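Local coordinates for protein diaminopimelate decarboxylase (Aquifex aeolicus, PDB 2P3E) that probably catalyses the pyridoxal 5'-phosphate-dependent decarboxylation of meso-diaminopimelate to L-lysine, the last step of lysine biosynthesis by the diaminopimelate pathway, at residues 124-129 / 236-241; 196-201 / 232-237; 224-229 / 270-275. One frame throughout, in Å; residues are numbered along the deposited sequence.

Contact 1 of 3, residues 124-129 / 236-241; sequences ILMFNV and IKYLDI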
loop_
_atom_site.group_PDB
_atom_site.type_symbol
_atom_site.label_atom_id
_atom_site.label_comp_id
_atom_site.label_asym_id
_atom_site.label_seq_id
_atom_site.Cartn_x
_atom_site.Cartn_y
_atom_site.Cartn_z
ATOM N N ILE B 124 -25.800 11.281 -10.687
ATOM C CA ILE B 124 -24.752 10.802 -11.605
ATOM C C ILE B 124 -25.422 10.114 -12.800
ATOM O O ILE B 124 -26.606 9.764 -12.717
ATOM C CB ILE B 124 -23.730 9.864 -10.907
ATOM C CG1 ILE B 124 -24.423 8.606 -10.370
ATOM C CG2 ILE B 124 -22.965 10.624 -9.808
ATOM C CD1 ILE B 124 -23.473 7.454 -10.079
ATOM N N LEU B 125 -24.680 9.934 -13.892
ATOM C CA LEU B 125 -25.228 9.377 -15.130
ATOM C C LEU B 125 -25.809 7.980 -14.908
ATOM O O LEU B 125 -26.955 7.695 -15.297
ATOM C CB LEU B 125 -24.164 9.366 -16.239
ATOM C CG LEU B 125 -24.598 8.888 -17.629
ATOM C CD1 LEU B 125 -25.741 9.766 -18.225
ATOM C CD2 LEU B 125 -23.403 8.866 -18.573
ATOM N N MET B 126 -25.033 7.129 -14.238
ATOM C CA MET B 126 -25.364 5.730 -14.145
ATOM C C MET B 126 -24.587 5.023 -13.032
ATOM O O MET B 126 -23.379 5.217 -12.897
ATOM C CB MET B 126 -25.022 5.091 -15.490
ATOM C CG MET B 126 -25.503 3.696 -15.726
ATOM S SD MET B 126 -25.394 3.390 -17.493
ATOM C CE MET B 126 -23.676 2.913 -17.765
ATOM N N PHE B 127 -25.300 4.205 -12.257
ATOM C CA PHE B 127 -24.695 3.207 -11.373
ATOM C C PHE B 127 -24.502 1.884 -12.126
ATOM O O PHE B 127 -25.467 1.315 -12.684
ATOM C CB PHE B 127 -25.587 2.946 -10.160
ATOM C CG PHE B 127 -25.691 4.108 -9.220
ATOM C CD1 PHE B 127 -24.827 4.221 -8.133
ATOM C CD2 PHE B 127 -26.639 5.112 -9.441
ATOM C CE1 PHE B 127 -24.924 5.320 -7.264
ATOM C CE2 PHE B 127 -26.745 6.210 -8.576
ATOM C CZ PHE B 127 -25.893 6.308 -7.489
ATOM N N ASN B 128 -23.263 1.404 -12.161
ATOM C CA ASN B 128 -22.973 0.064 -12.666
ATOM C C ASN B 128 -23.046 -0.925 -11.517
ATOM O O ASN B 128 -22.129 -1.029 -10.687
ATOM C CB ASN B 128 -21.626 0.016 -13.410
ATOM C CG ASN B 128 -21.644 0.850 -14.673
ATOM O OD1 ASN B 128 -22.648 0.874 -15.397
ATOM N ND2 ASN B 128 -20.543 1.532 -14.954
ATOM N N VAL B 129 -24.168 -1.643 -11.483
ATOM C CA VAL B 129 -24.579 -2.409 -10.340
ATOM C C VAL B 129 -23.930 -3.787 -10.325
ATOM O O VAL B 129 -23.886 -4.498 -11.344
ATOM C CB VAL B 129 -26.140 -2.486 -10.229
ATOM C CG1 VAL B 129 -26.551 -3.388 -9.113
ATOM C CG2 VAL B 129 -26.732 -1.089 -9.974
ATOM N N ILE B 236 -32.473 0.928 -23.365
ATOM C CA ILE B 236 -31.045 0.932 -23.073
ATOM C C ILE B 236 -30.399 2.088 -23.824
ATOM O O ILE B 236 -30.135 2.001 -25.032
ATOM C CB ILE B 236 -30.372 -0.449 -23.394
ATOM C CG1 ILE B 236 -31.091 -1.622 -22.704
ATOM C CG2 ILE B 236 -28.876 -0.454 -23.025
ATOM C CD1 ILE B 236 -31.257 -1.516 -21.158
ATOM N N LYS B 237 -30.153 3.173 -23.086
ATOM C CA LYS B 237 -29.557 4.385 -23.639
ATOM C C LYS B 237 -28.031 4.304 -23.744
ATOM O O LYS B 237 -27.446 4.928 -24.633
ATOM C CB LYS B 237 -29.949 5.598 -22.789
ATOM C CG LYS B 237 -31.441 5.860 -22.701
ATOM C CD LYS B 237 -31.713 6.934 -21.632
ATOM C CE LYS B 237 -33.212 7.189 -21.436
ATOM N NZ LYS B 237 -33.854 7.728 -22.669
ATOM N N TYR B 238 -27.400 3.526 -22.847
ATOM C CA TYR B 238 -25.921 3.465 -22.736
ATOM C C TYR B 238 -25.359 2.044 -22.742
ATOM O O TYR B 238 -25.892 1.147 -22.103
ATOM C CB TYR B 238 -25.412 4.184 -21.472
ATOM C CG TYR B 238 -26.008 5.559 -21.325
ATOM C CD1 TYR B 238 -25.538 6.638 -22.089
ATOM C CD2 TYR B 238 -27.052 5.777 -20.447
ATOM C CE1 TYR B 238 -26.113 7.914 -21.972
ATOM C CE2 TYR B 238 -27.626 7.038 -20.315
ATOM C CZ TYR B 238 -27.162 8.089 -21.092
ATOM O OH TYR B 238 -27.764 9.324 -20.947
ATOM N N LEU B 239 -24.276 1.873 -23.478
ATOM C CA LEU B 239 -23.495 0.649 -23.446
ATOM C C LEU B 239 -22.096 1.040 -23.027
ATOM O O LEU B 239 -21.339 1.633 -23.799
ATOM C CB LEU B 239 -23.464 -0.033 -24.810
ATOM C CG LEU B 239 -24.809 -0.532 -25.352
ATOM C CD1 LEU B 239 -24.592 -1.203 -26.709
ATOM C CD2 LEU B 239 -25.516 -1.476 -24.366
ATOM N N ASP B 240 -21.786 0.733 -21.776
ATOM C CA ASP B 240 -20.500 1.045 -21.184
ATOM C C ASP B 240 -19.618 -0.210 -21.316
ATOM O O ASP B 240 -19.818 -1.194 -20.607
ATOM C CB ASP B 240 -20.716 1.458 -19.711
ATOM C CG ASP B 240 -19.439 1.906 -19.022
ATOM O OD1 ASP B 240 -18.332 1.549 -19.479
ATOM O OD2 ASP B 240 -19.562 2.606 -17.994
ATOM N N ILE B 241 -18.639 -0.155 -22.218
ATOM C CA ILE B 241 -17.862 -1.339 -22.545
ATOM C C ILE B 241 -16.526 -1.398 -21.794
ATOM O O ILE B 241 -15.680 -2.236 -22.084
ATOM C CB ILE B 241 -17.714 -1.534 -24.071
ATOM C CG1 ILE B 241 -17.043 -0.320 -24.724
ATOM C CG2 ILE B 241 -19.095 -1.736 -24.699
ATOM C CD1 ILE B 241 -16.598 -0.566 -26.185
#
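Tyr238 and Asp240 reach from strand 238-240 toward Leu125, Met126 and Asn128, the two strand axes standing 10.4 Å apart and inclined by 52°. At this separation the strands meet through side chains alone. Tyr238 comes first. Leu125 CG lies over one face of its ring, and the branch ending in CD1 reaches the phenol end, with Leu125 CD1 3.6 Å from Tyr238 CZ. The opposite face is overlain near its rim by CB of the preceding Lys237, which leaves the ring sandwiched between two aliphatic groups. Met126 runs past the tyrosine in the opposite direction and makes an oblique Met-aromatic contact, its SD 5.2 Å from the centroid of the Tyr238 ring. A serine in place of Tyr238 would take away the ring, is likely to leave a gap between Leu125 and Lys237 CB, and would leave Met126 SD without its aromatic neighbour.

The next residue, Leu239, turns its side chain to the other side of the strand, against Ile201. Asp240 faces inward again. The bend of Met126 at chi3 (83°) carries the terminal methyl on to it, with Met126 CE 3.8 Å from Asp240 CB. Beyond the methyl, Asn128 ND2 gives a weak hydrogen bond of 3.4 Å to Asp240 OD2, the amide and carboxylate planes standing 70° apart. The other oxygen, OD1, accepts from the backbone N of Gly242. OD2 also lies near the like-charged carboxylate of Glu279, probably a pyridoxal phosphate ligand. Strands 149-156 and 196-202 separate the two segments in the parallel sheet, and the arrangement is that of inward-facing side chains meeting across the interior of a TIM barrel, here the pyridoxal-binding domain of a class-II decarboxylase.

Contact 2 of 3, residues 196-201 / 232-237; sequences LEIVGI and KGFDIK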
loop_
_atom_site.group_PDB
_atom_site.type_symbol
_atom_site.label_atom_id
_atom_site.label_comp_id
_atom_site.label_asym_id
_atom_site.label_seq_id
_atom_site.Cartn_x
_atom_site.Cartn_y
_atom_site.Cartn_z
ATOM N N LEU B 196 -35.786 3.065 -9.449
ATOM C CA LEU B 196 -34.658 2.853 -10.358
ATOM C C LEU B 196 -35.106 3.081 -11.776
ATOM O O LEU B 196 -36.242 2.774 -12.138
ATOM C CB LEU B 196 -34.108 1.434 -10.255
ATOM C CG LEU B 196 -33.648 0.936 -8.890
ATOM C CD1 LEU B 196 -33.058 -0.445 -9.067
ATOM C CD2 LEU B 196 -32.657 1.926 -8.245
ATOM N N GLU B 197 -34.204 3.621 -12.575
ATOM C CA GLU B 197 -34.435 3.757 -13.993
ATOM C C GLU B 197 -33.335 2.979 -14.723
ATOM O O GLU B 197 -32.144 3.355 -14.672
ATOM C CB GLU B 197 -34.388 5.233 -14.362
ATOM C CG GLU B 197 -34.716 5.520 -15.808
ATOM C CD GLU B 197 -34.540 6.984 -16.149
ATOM O OE1 GLU B 197 -34.437 7.811 -15.202
ATOM O OE2 GLU B 197 -34.502 7.302 -17.363
ATOM N N ILE B 198 -33.735 1.901 -15.394
ATOM C CA ILE B 198 -32.802 1.073 -16.170
ATOM C C ILE B 198 -32.399 1.771 -17.457
ATOM O O ILE B 198 -33.241 1.985 -18.335
ATOM C CB ILE B 198 -33.434 -0.291 -16.514
ATOM C CG1 ILE B 198 -33.757 -1.048 -15.225
ATOM C CG2 ILE B 198 -32.514 -1.095 -17.457
ATOM C CD1 ILE B 198 -34.701 -2.238 -15.426
ATOM N N VAL B 199 -31.124 2.133 -17.572
ATOM C CA VAL B 199 -30.633 2.904 -18.732
ATOM C C VAL B 199 -29.425 2.292 -19.458
ATOM O O VAL B 199 -29.047 2.757 -20.538
ATOM C CB VAL B 199 -30.259 4.381 -18.378
ATOM C CG1 VAL B 199 -31.479 5.163 -17.821
ATOM C CG2 VAL B 199 -29.085 4.441 -17.404
ATOM N N GLY B 200 -28.807 1.279 -18.866
ATOM C CA GLY B 200 -27.564 0.789 -19.434
ATOM C C GLY B 200 -27.237 -0.672 -19.278
ATOM O O GLY B 200 -27.941 -1.420 -18.602
ATOM N N ILE B 201 -26.141 -1.055 -19.929
ATOM C CA ILE B 201 -25.486 -2.348 -19.735
ATOM C C ILE B 201 -24.013 -2.025 -19.567
ATOM O O ILE B 201 -23.498 -1.134 -20.247
ATOM C CB ILE B 201 -25.633 -3.294 -20.972
ATOM C CG1 ILE B 201 -27.109 -3.556 -21.295
ATOM C CG2 ILE B 201 -24.805 -4.596 -20.772
ATOM C CD1 ILE B 201 -27.339 -4.193 -22.659
ATOM N N LYS B 232 -37.593 -6.841 -25.454
ATOM C CA LYS B 232 -38.432 -6.985 -24.255
ATOM C C LYS B 232 -39.019 -5.670 -23.734
ATOM O O LYS B 232 -39.793 -5.672 -22.778
ATOM C CB LYS B 232 -37.683 -7.725 -23.135
ATOM C CG LYS B 232 -37.325 -9.145 -23.505
ATOM C CD LYS B 232 -36.929 -9.976 -22.309
ATOM C CE LYS B 232 -36.767 -11.444 -22.715
ATOM N NZ LYS B 232 -38.036 -12.057 -23.247
ATOM N N GLY B 233 -38.667 -4.554 -24.361
ATOM C CA GLY B 233 -39.239 -3.274 -23.977
ATOM C C GLY B 233 -38.381 -2.360 -23.100
ATOM O O GLY B 233 -38.847 -1.296 -22.683
ATOM N N PHE B 234 -37.137 -2.752 -22.822
ATOM C CA PHE B 234 -36.228 -1.887 -22.056
ATOM C C PHE B 234 -35.658 -0.781 -22.954
ATOM O O PHE B 234 -35.454 -0.991 -24.155
ATOM C CB PHE B 234 -35.067 -2.687 -21.432
ATOM C CG PHE B 234 -35.499 -3.683 -20.391
ATOM C CD1 PHE B 234 -35.499 -3.342 -19.041
ATOM C CD2 PHE B 234 -35.896 -4.963 -20.756
ATOM C CE1 PHE B 234 -35.898 -4.267 -18.064
ATOM C CE2 PHE B 234 -36.299 -5.887 -19.794
ATOM C CZ PHE B 234 -36.292 -5.545 -18.445
ATOM N N ASP B 235 -35.403 0.386 -22.366
ATOM C CA ASP B 235 -34.809 1.502 -23.076
ATOM C C ASP B 235 -33.340 1.633 -22.654
ATOM O O ASP B 235 -33.012 2.358 -21.717
ATOM C CB ASP B 235 -35.575 2.802 -22.786
ATOM C CG ASP B 235 -35.042 3.998 -23.585
ATOM O OD1 ASP B 235 -34.263 3.811 -24.544
ATOM O OD2 ASP B 235 -35.402 5.143 -23.240
ATOM N N ILE B 236 -32.473 0.928 -23.365
ATOM C CA ILE B 236 -31.045 0.932 -23.073
ATOM C C ILE B 236 -30.399 2.088 -23.824
ATOM O O ILE B 236 -30.135 2.001 -25.032
ATOM C CB ILE B 236 -30.372 -0.449 -23.394
ATOM C CG1 ILE B 236 -31.091 -1.622 -22.704
ATOM C CG2 ILE B 236 -28.876 -0.454 -23.025
ATOM C CD1 ILE B 236 -31.257 -1.516 -21.158
ATOM N N LYS B 237 -30.153 3.173 -23.086
ATOM C CA LYS B 237 -29.557 4.385 -23.639
ATOM C C LYS B 237 -28.031 4.304 -23.744
ATOM O O LYS B 237 -27.446 4.928 -24.633
ATOM C CB LYS B 237 -29.949 5.598 -22.789
ATOM C CG LYS B 237 -31.441 5.860 -22.701
ATOM C CD LYS B 237 -31.713 6.934 -21.632
ATOM C CE LYS B 237 -33.212 7.189 -21.436
ATOM N NZ LYS B 237 -33.854 7.728 -22.669
HETATM O O HOH W 1 -35.337 0.781 -19.581
#
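Ile198 and Ile201 of strand 196-202 pack against Phe234 and Ile236 in the loop that returns from helix 214-231 to strand 238-240, within one beta-alpha-beta crossover of the TIM barrel. Ile198 works with both of its branches. The longer one is extended (chi2 165°) and brings its methyl up to the edge of the Phe234 ring, in the ring plane, with Ile198 CD1 3.5 Å from Phe234 CE1. The shorter branch meets Ile236 and also skirts the Phe234 ring, with Ile198 CG2 3.9 Å from Ile236 CD1.

Ile236 in turn divides its contacts between the two strand isoleucines. While CD1 faces Ile198, Ile236 CG2 sits 4.0 Å from Ile201 CG1 and equally close to the CA of Gly200; the side chains of Ile201 and Ile236 stand at about a right angle. Tyr226 of helix 214-231 touches Ile236 too, and Leu229 of the same helix lies against Phe234. Gly233, just before the phenylalanine, ends that helix in a Schellman motif with positive phi.

Toward solvent the contact becomes polar. Lys237 lies beside Val199, and its bend at chi4 (-63°) accompanies a salt bridge back to Asp235: Lys237 NZ meets Asp235 OD2 at 3.1 Å, on the syn side of the carboxylate but 34° out of its plane. Glu197 is likely to add to the local negative field, without touching the amine. In the backbone, Val199 O accepts a weak bond from Lys237 N at 2.8 Å and probably a second from Tyr238 N, the start of the strand pairing. One residue earlier in the strand, a water links the two backbones, donating to Ile198 O at 2.7 Å and accepting from Asp235 N.

Contact 3 of 3, residues 224-229 / 270-275; sequences SLYESL and ENVKAK
The backbones of Tyr226 and Val272 come nearest each other here, their CA atoms 7.9 Å apart. Segment 224-229 is regular helix, part of helix 214-231, with its i to i+4 bonds intact, as from Ser228 N to Ser224 O. Segment 270-275 has no regular structure until it enters strand 275-278 at Lys275, and it passes the helix with the Lys273 N-H turned to the Tyr226 hydroxyl.

Tyr226 is the main side chain of the contact. With chi1 at 165° its ring is carried away from the helix backbone, and the phenol end reaches the loop. Val272 covers one face in a CH-pi contact, its CB 4.1 Å from the centroid of the Tyr226 ring and 27° off the normal. Val272 CG1 slides further along the same ring and lies 3.5 Å from Tyr226 CD2. Ala274 CB lies on the same side of the ring plane, in an oblique position 3.9 Å from Tyr226 CE1. The hydroxyl is used as an acceptor: Lys273 N donates to Tyr226 OH over 3.2 Å, with an N-H...O angle of 155°. This bond fixes the far end of a largely buried ring and satisfies a loop amide.

Glu227, next on the helix, folds at chi2 toward the loop. Glu227 OE2 comes within 3.2 Å of Asn271 O, but both are acceptors and no bond forms. Asn271 directs its ND2 back to Leu268 O at the end of helix 258-269.

Tyr226 also rests on Leu239 and Ile201, and Val272 and Ala274 share the Leu239 side chain. The contact thus joins helix 214-231 to the loop between helix 258-269 and strand 275-278, on the outer side of strands 196-202 and 238-240.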
loop_
_atom_site.group_PDB
_atom_site.type_symbol
_atom_site.label_atom_id
_atom_site.label_comp_id
_atom_site.label_asym_id
_atom_site.label_seq_id
_atom_site.Cartn_x
_atom_site.Cartn_y
_atom_site.Cartn_z
ATOM N N SER B 224 -25.763 -8.547 -28.199
ATOM C CA SER B 224 -26.866 -9.520 -28.142
ATOM C C SER B 224 -27.798 -9.292 -26.950
ATOM O O SER B 224 -29.022 -9.367 -27.106
ATOM C CB SER B 224 -26.337 -10.950 -28.117
ATOM O OG SER B 224 -25.499 -11.144 -29.256
ATOM N N LEU B 225 -27.231 -9.035 -25.766
ATOM C CA LEU B 225 -28.063 -8.697 -24.605
ATOM C C LEU B 225 -28.868 -7.424 -24.869
ATOM O O LEU B 225 -30.051 -7.351 -24.529
ATOM C CB LEU B 225 -27.231 -8.523 -23.319
ATOM C CG LEU B 225 -28.028 -8.215 -22.028
ATOM C CD1 LEU B 225 -29.056 -9.313 -21.683
ATOM C CD2 LEU B 225 -27.066 -8.021 -20.858
ATOM N N TYR B 226 -28.221 -6.427 -25.460
ATOM C CA TYR B 226 -28.885 -5.170 -25.808
ATOM C C TYR B 226 -30.098 -5.432 -26.712
ATOM O O TYR B 226 -31.187 -4.913 -26.464
ATOM C CB TYR B 226 -27.887 -4.244 -26.491
ATOM C CG TYR B 226 -28.479 -3.058 -27.219
ATOM C CD1 TYR B 226 -28.761 -1.876 -26.542
ATOM C CD2 TYR B 226 -28.738 -3.111 -28.597
ATOM C CE1 TYR B 226 -29.274 -0.771 -27.201
ATOM C CE2 TYR B 226 -29.284 -2.004 -29.269
ATOM C CZ TYR B 226 -29.528 -0.841 -28.552
ATOM O OH TYR B 226 -30.052 0.254 -29.161
ATOM N N GLU B 227 -29.895 -6.243 -27.747
ATOM C CA GLU B 227 -30.971 -6.573 -28.683
ATOM C C GLU B 227 -32.124 -7.255 -27.975
ATOM O O GLU B 227 -33.272 -6.895 -28.186
ATOM C CB GLU B 227 -30.458 -7.473 -29.800
ATOM C CG GLU B 227 -29.468 -6.772 -30.688
ATOM C CD GLU B 227 -30.129 -5.821 -31.675
ATOM O OE1 GLU B 227 -31.326 -6.049 -31.997
ATOM O OE2 GLU B 227 -29.449 -4.863 -32.131
ATOM N N SER B 228 -31.800 -8.231 -27.134
ATOM C CA SER B 228 -32.793 -8.956 -26.362
ATOM C C SER B 228 -33.580 -8.055 -25.390
ATOM O O SER B 228 -34.812 -8.152 -25.309
ATOM C CB SER B 228 -32.108 -10.101 -25.625
ATOM O OG SER B 228 -33.063 -10.888 -24.944
ATOM N N LEU B 229 -32.884 -7.189 -24.650
ATOM C CA LEU B 229 -33.550 -6.241 -23.741
ATOM C C LEU B 229 -34.420 -5.227 -24.486
ATOM O O LEU B 229 -35.518 -4.897 -24.029
ATOM C CB LEU B 229 -32.524 -5.517 -22.851
ATOM C CG LEU B 229 -31.761 -6.398 -21.849
ATOM C CD1 LEU B 229 -30.672 -5.601 -21.147
ATOM C CD2 LEU B 229 -32.714 -7.057 -20.834
ATOM N N GLU B 270 -22.279 -0.871 -35.077
ATOM C CA GLU B 270 -23.270 -0.382 -36.031
ATOM C C GLU B 270 -24.664 -0.964 -35.747
ATOM O O GLU B 270 -25.672 -0.372 -36.144
ATOM C CB GLU B 270 -22.814 -0.617 -37.476
ATOM C CG GLU B 270 -23.755 -0.069 -38.550
ATOM C CD GLU B 270 -24.240 1.389 -38.320
ATOM O OE1 GLU B 270 -23.422 2.282 -38.000
ATOM O OE2 GLU B 270 -25.460 1.636 -38.486
ATOM N N ASN B 271 -24.724 -2.079 -35.017
ATOM C CA ASN B 271 -25.993 -2.709 -34.649
ATOM C C ASN B 271 -26.780 -1.950 -33.582
ATOM O O ASN B 271 -27.939 -2.261 -33.335
ATOM C CB ASN B 271 -25.755 -4.131 -34.139
ATOM C CG ASN B 271 -25.252 -5.072 -35.227
ATOM O OD1 ASN B 271 -25.950 -5.336 -36.207
ATOM N ND2 ASN B 271 -24.049 -5.596 -35.043
ATOM N N VAL B 272 -26.141 -0.986 -32.922
ATOM C CA VAL B 272 -26.767 -0.370 -31.754
ATOM C C VAL B 272 -26.976 1.140 -31.872
ATOM O O VAL B 272 -26.196 1.844 -32.520
ATOM C CB VAL B 272 -26.018 -0.747 -30.447
ATOM C CG1 VAL B 272 -25.860 -2.273 -30.345
ATOM C CG2 VAL B 272 -24.684 -0.077 -30.376
ATOM N N LYS B 273 -28.055 1.616 -31.266
ATOM C CA LYS B 273 -28.373 3.039 -31.230
ATOM C C LYS B 273 -27.837 3.699 -29.955
ATOM O O LYS B 273 -27.757 4.928 -29.878
ATOM C CB LYS B 273 -29.895 3.258 -31.287
ATOM C CG LYS B 273 -30.553 2.902 -32.607
ATOM C CD LYS B 273 -31.992 3.462 -32.650
ATOM C CE LYS B 273 -32.918 2.675 -31.734
ATOM N NZ LYS B 273 -34.323 3.236 -31.801
ATOM N N ALA B 274 -27.508 2.881 -28.957
ATOM C CA ALA B 274 -27.039 3.364 -27.659
ATOM C C ALA B 274 -25.769 4.213 -27.742
ATOM O O ALA B 274 -24.956 4.042 -28.652
ATOM C CB ALA B 274 -26.844 2.193 -26.710
ATOM N N LYS B 275 -25.621 5.156 -26.811
ATOM C CA LYS B 275 -24.365 5.897 -26.668
ATOM C C LYS B 275 -23.356 4.992 -25.975
ATOM O O LYS B 275 -23.681 4.349 -24.966
ATOM C CB LYS B 275 -24.564 7.187 -25.868
ATOM C CG LYS B 275 -23.313 8.109 -25.815
ATOM C CD LYS B 275 -23.708 9.530 -25.504
ATOM C CE LYS B 275 -22.498 10.431 -25.324
ATOM N NZ LYS B 275 -22.004 10.931 -26.653
#

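From the N terminus, residues 124-129 open the long loop that contact 1 closes at 236-241, spanning 106 residues of barrel strands and helices. Contact 2 lies within that span at its start and ends on the same part of the chain: 196-201 meets 232-237 after a single helix, sharing Ile236 and Lys237 with contact 1. Contact 3 crosses both, since 224-229 lies inside their loops and 270-275 beyond them. Strand 238-240 and the loop before it connect all three: Asp240 N probably bonds to Ile201 O, and Lys237 O probably bonds to Lys275 N. Barrel interior, strand-loop junction and outer helix layer are thereby tied together.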